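Local structure of glycoside Hydrolase (Bacteroides uniformis, 5T9X) at residues N83-G86 / N87-K91. The protein probably hydrolyses glycosidic bonds of agarose, as a family 16 glycoside hydrolase of a human gut symbiont's agarose-degrading pathway. Residues are numbered along the deposited sequence; the frame is centred on the assembly and turned at random.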
loop_
_atom_site.group_PDB
_atom_site.type_symbol
_atom_site.label_atom_id
_atom_site.label_comp_id
_atom_site.label_asym_id
_atom_site.label_seq_id
_atom_site.Cartn_x
_atom_site.Cartn_y
_atom_site.Cartn_z
ATOM N N ASN A 83 -12.652 -8.712 -17.553
ATOM C CA ASN A 83 -13.025 -9.070 -18.936
ATOM C C ASN A 83 -12.830 -7.965 -19.982
ATOM O O ASN A 83 -12.710 -8.278 -21.170
ATOM C CB ASN A 83 -14.481 -9.555 -18.988
ATOM C CG ASN A 83 -14.643 -10.968 -18.458
ATOM O OD1 ASN A 83 -13.777 -11.828 -18.656
ATOM N ND2 ASN A 83 -15.761 -11.221 -17.790
ATOM N N ASN A 84 -12.838 -6.697 -19.543
ATOM C CA ASN A 84 -12.733 -5.510 -20.419
ATOM C C ASN A 84 -11.803 -4.505 -19.787
ATOM O O ASN A 84 -12.250 -3.499 -19.267
ATOM C CB ASN A 84 -14.111 -4.881 -20.638
ATOM C CG ASN A 84 -15.090 -5.868 -21.215
ATOM O OD1 ASN A 84 -14.938 -6.291 -22.364
ATOM N ND2 ASN A 84 -16.058 -6.304 -20.400
ATOM N N LYS A 85 -10.508 -4.804 -19.833
ATOM C CA LYS A 85 -9.509 -4.014 -19.132
ATOM C C LYS A 85 -9.258 -2.693 -19.819
ATOM O O LYS A 85 -9.133 -1.676 -19.151
ATOM C CB LYS A 85 -8.208 -4.785 -18.967
ATOM C CG LYS A 85 -8.295 -5.887 -17.906
ATOM C CD LYS A 85 -7.011 -6.707 -17.781
ATOM C CE LYS A 85 -6.679 -7.423 -19.078
ATOM N NZ LYS A 85 -5.663 -8.487 -18.874
ATOM N N GLY A 86 -9.199 -2.693 -21.143
ATOM C CA GLY A 86 -9.142 -1.441 -21.884
ATOM C C GLY A 86 -8.080 -0.502 -21.352
ATOM O O GLY A 86 -6.888 -0.751 -21.524
ATOM N N ASN A 87 -8.512 0.559 -20.679
ATOM C CA ASN A 87 -7.583 1.610 -20.230
ATOM C C ASN A 87 -6.681 1.236 -19.063
ATOM O O ASN A 87 -5.585 1.768 -18.950
ATOM C CB ASN A 87 -8.329 2.891 -19.865
ATOM C CG ASN A 87 -8.616 3.755 -21.074
ATOM O OD1 ASN A 87 -8.874 3.235 -22.160
ATOM N ND2 ASN A 87 -8.544 5.078 -20.898
ATOM N N PHE A 88 -7.180 0.365 -18.189
ATOM C CA PHE A 88 -6.416 -0.243 -17.093
ATOM C C PHE A 88 -5.133 -0.929 -17.598
ATOM O O PHE A 88 -4.057 -0.701 -17.072
ATOM C CB PHE A 88 -7.337 -1.246 -16.355
ATOM C CG PHE A 88 -6.694 -1.951 -15.221
ATOM C CD1 PHE A 88 -6.691 -1.386 -13.951
ATOM C CD2 PHE A 88 -6.093 -3.198 -15.416
ATOM C CE1 PHE A 88 -6.079 -2.035 -12.898
ATOM C CE2 PHE A 88 -5.492 -3.858 -14.364
ATOM C CZ PHE A 88 -5.485 -3.269 -13.102
ATOM N N GLU A 89 -5.270 -1.725 -18.654
ATOM C CA GLU A 89 -4.176 -2.478 -19.252
ATOM C C GLU A 89 -3.024 -1.630 -19.773
ATOM O O GLU A 89 -1.957 -2.162 -20.028
ATOM C CB GLU A 89 -4.736 -3.359 -20.380
ATOM C CG GLU A 89 -3.726 -4.265 -21.084
ATOM C CD GLU A 89 -4.340 -5.514 -21.734
ATOM O OE1 GLU A 89 -5.578 -5.554 -21.983
ATOM O OE2 GLU A 89 -3.569 -6.480 -21.992
ATOM N N LYS A 90 -3.215 -0.327 -19.959
ATOM C CA LYS A 90 -2.127 0.520 -20.452
ATOM C C LYS A 90 -1.098 0.855 -19.387
ATOM O O LYS A 90 0.016 1.275 -19.736
ATOM C CB LYS A 90 -2.656 1.827 -21.037
ATOM C CG LYS A 90 -3.528 1.668 -22.272
ATOM C CD LYS A 90 -4.354 2.927 -22.492
ATOM C CE LYS A 90 -5.133 2.854 -23.796
ATOM N NZ LYS A 90 -6.051 4.019 -23.925
ATOM N N LYS A 91 -1.471 0.724 -18.107
ATOM C CA LYS A 91 -0.573 1.070 -16.996
ATOM C C LYS A 91 -0.435 0.054 -15.874
ATOM O O LYS A 91 0.422 0.225 -15.020
ATOM C CB LYS A 91 -1.007 2.418 -16.397
ATOM C CG LYS A 91 -0.853 3.560 -17.374
ATOM C CD LYS A 91 -1.569 4.796 -16.890
ATOM C CE LYS A 91 -1.449 5.900 -17.917
ATOM N NZ LYS A 91 -1.700 7.170 -17.221
#
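Lys85 meets Phe88 and Glu89 in a local turn contact at the surface, in the loop between strands 65-69 and 92-93. The turn is closed by the backbone: Phe88 N donates to Lys85 O at 3.0 Å. That bond is bent, with an N-H...O angle of 132°. Residues 85 to 88 form a type II' beta turn. Gly86 takes its first corner with positive phi, and Asn87 takes the second. Residues 87-90 keep helical backbone angles without regular helix bonding; just after them Lys91 N bonds to Phe88 O at 3.1 Å. This loop lies on the outside of a beta sandwich, consistent with the jelly roll of family 16 glycoside hydrolases. Asn87 has its side chain about 12 Å from the bound sodium ion.

With CG anti to the backbone N (chi1 180°), the Phe88 ring is directed to Ile113 and Val115 of strand 113-116, where it is buried, and it also meets Trp92. Lys85 CG approaches the same ring obliquely, 4.3 Å from Phe88 CD2. Further along, the lysine chain bends at chi3 and passes the carboxylate of Glu89. Lys85 CE comes to 3.6 Å from Glu89 OE1. The charged ends stay further apart, with Lys85 NZ 4.3 Å from Glu89 OE2, too far for a salt bridge but probably still mildly attractive. Nearer the backbone, Glu89 CB rests 3.6 Å from Gly86 O. At the surface, Lys90 NZ makes a weak hydrogen bond of 3.4 Å to Asn87 OD1. Glu89 O accepts a hydrogen bond from Lys155 NZ.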